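Local coordinates for conjugal transfer protein TRWB (Escherichia coli, PDB 1E9R) that acts as the coupling protein of bacterial conjugation, probably linking DNA to the secretion machinery as a ring-shaped, nucleotide-driven motor resembling ring helicases and F1-ATPase, at residues 20-25 and 410-415; 28-33 and 43-48. All blocks are in the same frame, centred on the assembly; numbering follows the deposited sequence.

Contact 1 of 2, residues 20-25 and 410-415. With SO4 (sulfate ion), chain J.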
loop_
_atom_site.group_PDB
_atom_site.type_symbol
_atom_site.label_atom_id
_atom_site.label_comp_id
_atom_site.label_asym_id
_atom_site.label_seq_id
_atom_site.Cartn_x
_atom_site.Cartn_y
_atom_site.Cartn_z
ATOM N N GLY B 20 24.746 -21.527 12.783
ATOM C CA GLY B 20 24.093 -20.288 13.162
ATOM C C GLY B 20 24.935 -19.342 14.004
ATOM O O GLY B 20 26.167 -19.291 13.880
ATOM N N THR B 21 24.260 -18.589 14.865
ATOM C CA THR B 21 24.911 -17.621 15.733
ATOM C C THR B 21 25.481 -18.247 16.999
ATOM O O THR B 21 24.796 -18.983 17.711
ATOM C CB THR B 21 23.927 -16.494 16.147
ATOM O OG1 THR B 21 23.609 -15.700 15.000
ATOM C CG2 THR B 21 24.540 -15.602 17.225
ATOM N N ARG B 22 26.743 -17.944 17.277
ATOM C CA ARG B 22 27.394 -18.462 18.464
ATOM C C ARG B 22 27.418 -17.358 19.497
ATOM O O ARG B 22 27.730 -16.220 19.176
ATOM C CB ARG B 22 28.827 -18.877 18.144
ATOM C CG ARG B 22 28.951 -20.034 17.167
ATOM C CD ARG B 22 30.388 -20.196 16.717
ATOM N NE ARG B 22 30.864 -19.044 15.949
ATOM C CZ ARG B 22 32.148 -18.786 15.705
ATOM N NH1 ARG B 22 33.091 -19.593 16.174
ATOM N NH2 ARG B 22 32.492 -17.731 14.982
ATOM N N ILE B 23 27.054 -17.670 20.731
ATOM C CA ILE B 23 27.118 -16.656 21.768
ATOM C C ILE B 23 28.198 -17.133 22.718
ATOM O O ILE B 23 28.261 -18.303 23.083
ATOM C CB ILE B 23 25.769 -16.448 22.496
ATOM C CG1 ILE B 23 25.922 -15.316 23.523
ATOM C CG2 ILE B 23 25.292 -17.744 23.114
ATOM C CD1 ILE B 23 24.625 -14.875 24.188
ATOM N N VAL B 24 29.064 -16.206 23.091
ATOM C CA VAL B 24 30.202 -16.493 23.939
ATOM C C VAL B 24 30.168 -15.521 25.114
ATOM O O VAL B 24 29.348 -14.600 25.134
ATOM C CB VAL B 24 31.484 -16.348 23.059
ATOM C CG1 VAL B 24 32.367 -15.223 23.529
ATOM C CG2 VAL B 24 32.205 -17.639 23.007
ATOM N N SER B 25 31.023 -15.734 26.108
ATOM C CA SER B 25 31.067 -14.846 27.272
ATOM C C SER B 25 31.851 -13.594 26.885
ATOM O O SER B 25 32.673 -13.631 25.968
ATOM C CB SER B 25 31.769 -15.532 28.450
ATOM O OG SER B 25 33.177 -15.584 28.245
ATOM N N ALA B 410 31.509 -7.750 12.701
ATOM C CA ALA B 410 31.352 -8.260 11.344
ATOM C C ALA B 410 32.073 -9.584 11.160
ATOM O O ALA B 410 32.975 -9.920 11.932
ATOM C CB ALA B 410 31.882 -7.239 10.348
ATOM N N GLY B 411 31.670 -10.330 10.137
ATOM C CA GLY B 411 32.305 -11.604 9.868
ATOM C C GLY B 411 31.865 -12.749 10.766
ATOM O O GLY B 411 30.793 -12.715 11.379
ATOM N N ASN B 412 32.714 -13.766 10.850
ATOM C CA ASN B 412 32.424 -14.956 11.630
ATOM C C ASN B 412 32.890 -14.839 13.075
ATOM O O ASN B 412 33.825 -15.510 13.501
ATOM C CB ASN B 412 33.069 -16.155 10.939
ATOM C CG ASN B 412 32.650 -17.459 11.544
ATOM O OD1 ASN B 412 31.488 -17.647 11.893
ATOM N ND2 ASN B 412 33.593 -18.387 11.658
ATOM N N ARG B 413 32.222 -13.968 13.823
ATOM C CA ARG B 413 32.537 -13.744 15.229
ATOM C C ARG B 413 31.324 -14.072 16.070
ATOM O O ARG B 413 30.198 -13.760 15.692
ATOM C CB ARG B 413 32.862 -12.277 15.495
ATOM C CG ARG B 413 33.747 -11.623 14.486
ATOM C CD ARG B 413 35.187 -11.903 14.756
ATOM N NE ARG B 413 36.023 -11.114 13.866
ATOM C CZ ARG B 413 37.348 -11.075 13.931
ATOM N NH1 ARG B 413 37.993 -11.792 14.855
ATOM N NH2 ARG B 413 38.027 -10.312 13.073
ATOM N N PRO B 414 31.531 -14.713 17.221
ATOM C CA PRO B 414 30.353 -15.006 18.035
ATOM C C PRO B 414 29.903 -13.686 18.671
ATOM O O PRO B 414 30.633 -12.696 18.620
ATOM C CB PRO B 414 30.884 -16.004 19.059
ATOM C CG PRO B 414 32.316 -15.599 19.207
ATOM C CD PRO B 414 32.735 -15.346 17.779
ATOM N N ILE B 415 28.703 -13.658 19.240
ATOM C CA ILE B 415 28.213 -12.448 19.883
ATOM C C ILE B 415 28.373 -12.641 21.388
ATOM O O ILE B 415 28.499 -13.772 21.867
ATOM C CB ILE B 415 26.722 -12.187 19.570
ATOM C CG1 ILE B 415 25.867 -13.295 20.184
ATOM C CG2 ILE B 415 26.509 -12.090 18.065
ATOM C CD1 ILE B 415 24.376 -13.089 20.038
HETATM S S SO4 J . 35.606 -18.232 29.559
HETATM O O1 SO4 J . 36.077 -16.891 29.978
HETATM O O2 SO4 J . 36.126 -18.564 28.219
HETATM O O3 SO4 J . 36.069 -19.238 30.536
HETATM O O4 SO4 J . 34.132 -18.262 29.506
HETATM O O HOH W 1 28.101 -15.644 15.602
#
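At one edge of the mixed sheet, the short strand 23-24 pairs in parallel with the start of strand 415-419, Ile23 standing opposite Ile415. Two backbone bonds make the bridge: Ile415 N donates to Arg22 O at 2.7 Å, and Val24 N donates to Ile415 O at 2.8 Å, so Ile415 is gripped through both its N-H and its carbonyl. The CA of Ile23 adds a C-H···O contact to the same Ile415 O. On the sheet face that carries both isoleucines, Ile23 CG1 lies 3.9 Å from Ile415 CG1. Ile415 holds its CG1 between the backbone N and the carbonyl carbon (chi1 65°), and beyond it CD1 comes to 3.8 Å from Thr21 CG2, the two side chains meeting nearly at right angles.

Pro414 fills the angle between Arg22 and Val24: its CB packs against Arg22 CB at 3.7 Å, its CG against Val24 CB. The arginine chain bends at CG-CD (chi3 -65°), and its guanidinium comes to rest with Pro414 CD over one face, toward the rim. Its NH2 reaches 3.0 Å from Asn412 O, and the guanidinium and the side-chain amide of Asn412 are nearly parallel, their planes 16° apart. Further back, a water accepts from Arg22 N and donates to Arg413 O at 2.8 Å, tying the backbones where direct pairing has stopped.

Thr21 OG1 is hydrogen-bonded to Leu360 O, and its side chain also packs on Ala395 of a neighbouring subunit, while Ile415 touches Arg347 of that subunit. Helix 26-33 follows directly on strand 23-24, with Leu29 against Val24 and Met32 against Pro414.

Contact 2 of 2, residues 28-33 and 43-48. With SO4 (sulfate ion), chain J.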
loop_
_atom_site.group_PDB
_atom_site.type_symbol
_atom_site.label_atom_id
_atom_site.label_comp_id
_atom_site.label_asym_id
_atom_site.label_seq_id
_atom_site.Cartn_x
_atom_site.Cartn_y
_atom_site.Cartn_z
ATOM N N LYS B 28 35.558 -14.310 26.890
ATOM C CA LYS B 28 36.015 -15.115 25.764
ATOM C C LYS B 28 36.054 -14.341 24.436
ATOM O O LYS B 28 36.935 -14.575 23.600
ATOM C CB LYS B 28 35.145 -16.363 25.626
ATOM C CG LYS B 28 35.526 -17.217 24.439
ATOM C CD LYS B 28 34.868 -18.579 24.496
ATOM C CE LYS B 28 35.171 -19.375 23.239
ATOM N NZ LYS B 28 34.394 -20.638 23.197
ATOM N N LEU B 29 35.112 -13.423 24.232
ATOM C CA LEU B 29 35.111 -12.639 22.998
ATOM C C LEU B 29 36.323 -11.706 22.979
ATOM O O LEU B 29 37.017 -11.586 21.962
ATOM C CB LEU B 29 33.820 -11.817 22.878
ATOM C CG LEU B 29 33.666 -10.878 21.673
ATOM C CD1 LEU B 29 33.793 -11.663 20.382
ATOM C CD2 LEU B 29 32.313 -10.173 21.753
ATOM N N LYS B 30 36.572 -11.049 24.112
ATOM C CA LYS B 30 37.705 -10.128 24.244
ATOM C C LYS B 30 38.969 -10.913 23.905
ATOM O O LYS B 30 39.893 -10.412 23.264
ATOM C CB LYS B 30 37.769 -9.565 25.683
ATOM C CG LYS B 30 36.483 -8.827 26.090
ATOM C CD LYS B 30 36.452 -8.275 27.518
ATOM C CE LYS B 30 35.082 -7.632 27.776
ATOM N NZ LYS B 30 34.839 -7.192 29.173
ATOM N N ARG B 31 38.978 -12.170 24.326
ATOM C CA ARG B 31 40.099 -13.062 24.091
ATOM C C ARG B 31 40.266 -13.294 22.594
ATOM O O ARG B 31 41.371 -13.240 22.060
ATOM C CB ARG B 31 39.829 -14.394 24.799
ATOM C CG ARG B 31 41.046 -15.267 25.066
ATOM C CD ARG B 31 40.631 -16.574 25.718
ATOM N NE ARG B 31 39.867 -16.352 26.933
ATOM C CZ ARG B 31 38.822 -17.084 27.287
ATOM N NH1 ARG B 31 38.431 -18.074 26.506
ATOM N NH2 ARG B 31 38.172 -16.822 28.414
ATOM N N MET B 32 39.146 -13.546 21.922
ATOM C CA MET B 32 39.137 -13.813 20.483
ATOM C C MET B 32 39.360 -12.613 19.554
ATOM O O MET B 32 39.918 -12.773 18.470
ATOM C CB MET B 32 37.824 -14.491 20.091
ATOM C CG MET B 32 37.543 -15.796 20.815
ATOM S SD MET B 32 35.930 -16.473 20.345
ATOM C CE MET B 32 36.252 -16.962 18.680
ATOM N N THR B 33 38.912 -11.424 19.950
ATOM C CA THR B 33 39.095 -10.253 19.098
ATOM C C THR B 33 40.379 -9.521 19.425
ATOM O O THR B 33 40.821 -8.674 18.650
ATOM C CB THR B 33 37.932 -9.262 19.234
ATOM O OG1 THR B 33 37.833 -8.812 20.586
ATOM C CG2 THR B 33 36.647 -9.924 18.860
ATOM N N ALA B 43 32.269 -1.470 24.391
ATOM C CA ALA B 43 31.771 -2.038 25.646
ATOM C C ALA B 43 32.843 -2.887 26.338
ATOM O O ALA B 43 32.539 -3.907 26.956
ATOM C CB ALA B 43 30.531 -2.887 25.381
ATOM N N GLY B 44 34.098 -2.465 26.225
ATOM C CA GLY B 44 35.178 -3.196 26.853
ATOM C C GLY B 44 35.763 -4.281 25.972
ATOM O O GLY B 44 36.762 -4.910 26.332
ATOM N N VAL B 45 35.149 -4.509 24.816
ATOM C CA VAL B 45 35.648 -5.536 23.908
ATOM C C VAL B 45 36.458 -4.897 22.797
ATOM O O VAL B 45 35.981 -3.989 22.124
ATOM C CB VAL B 45 34.507 -6.345 23.264
ATOM C CG1 VAL B 45 35.093 -7.503 22.477
ATOM C CG2 VAL B 45 33.540 -6.847 24.325
ATOM N N PRO B 46 37.706 -5.359 22.600
ATOM C CA PRO B 46 38.543 -4.788 21.540
ATOM C C PRO B 46 37.940 -5.059 20.169
ATOM O O PRO B 46 37.535 -6.179 19.848
ATOM C CB PRO B 46 39.895 -5.474 21.750
ATOM C CG PRO B 46 39.527 -6.774 22.344
ATOM C CD PRO B 46 38.435 -6.409 23.329
ATOM N N MET B 47 37.881 -4.011 19.363
ATOM C CA MET B 47 37.307 -4.104 18.044
ATOM C C MET B 47 38.310 -4.594 17.007
ATOM O O MET B 47 39.408 -4.059 16.887
ATOM C CB MET B 47 36.746 -2.735 17.659
ATOM C CG MET B 47 36.286 -2.613 16.224
ATOM S SD MET B 47 35.217 -1.182 16.014
ATOM C CE MET B 47 34.170 -1.773 14.674
ATOM N N PRO B 48 37.948 -5.648 16.261
ATOM C CA PRO B 48 38.846 -6.172 15.236
ATOM C C PRO B 48 39.215 -5.017 14.330
ATOM O O PRO B 48 38.345 -4.306 13.833
ATOM C CB PRO B 48 37.986 -7.198 14.522
ATOM C CG PRO B 48 37.143 -7.726 15.627
ATOM C CD PRO B 48 36.748 -6.490 16.390
HETATM S S SO4 J . 35.606 -18.232 29.559
HETATM O O1 SO4 J . 36.077 -16.891 29.978
HETATM O O2 SO4 J . 36.126 -18.564 28.219
HETATM O O3 SO4 J . 36.069 -19.238 30.536
HETATM O O4 SO4 J . 34.132 -18.262 29.506
#
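Helix 26-33 runs past the short strand 45-46 with the two backbones nearest at Lys30 and Val45, whose CA atoms are 5.0 Å apart, and again at Thr33 and Pro48. The helix is held by its own bonds, such as Thr33 N to Leu29 O, and no backbone-to-backbone bond joins it to the strand.

Side chains do the joining. Thr33 OG1 donates to Pro46 O at 2.8 Å, in the carbonyl plane and on a lone pair, with a C=O···O angle of 140°. Its chi1 of 60° puts OG1 between the backbone N and the carbonyl carbon, and CG2 is thereby turned to Pro48 CG, 3.9 Å away. The same hydroxyl oxygen lies 3.2 Å from Pro46 CG. With both OG1 and CG2 gone, as in an alanine here, Pro46 O would probably lose this donor and a gap would open beside the Pro48 ring.

Val45 spreads its two methyls along the helix: CG1 meets Leu29 CG at 3.8 Å, and CG2 meets the extended chain of Lys30. That lysine lays its methylenes past the Gly44 carbonyl, CE 3.5 Å from Gly44 O, and its CB touches the Pro46 ring.

On another side of the helix, Arg31 binds a sulfate, probably from the crystallisation liquor. Its NH1 donates to sulfate O2 at 2.9 Å, NH2 adds bonds to sulfate O1 and O2 that are weak in geometry, and the guanidinium lies over Lys28 CA.

The whole is a helix packed on a tight beta hairpin, strands 41-42 and 45-46, whose type I' turn has Ala43 and Gly44 at its centre; Leu29 and Val45 also touch Ala416 and Val418, respectively, of strand 415-419.

Overall arrangement
The centres of contacts 1 and 2 lie 11 Å apart, on the same side of the chain's centre and each about 24 to 25 Å from it. Strand 23-24 is followed, after Ser25, by helix 26-33, and contact 2 is nested within the long chain loop that contact 1 closes across 384 residues. The two meet directly: Val24 CG1 is 3.4 Å from Leu29 N, and the Arg413 side chain packs on Pro48. Both also touch one sulfate, bound by Ser25 and Arg31. Together they fasten the N-terminal part of the chain to the outer edge of the P-loop NTPase-like sheet, with contact 1 also facing a neighbouring subunit of the six-chain assembly.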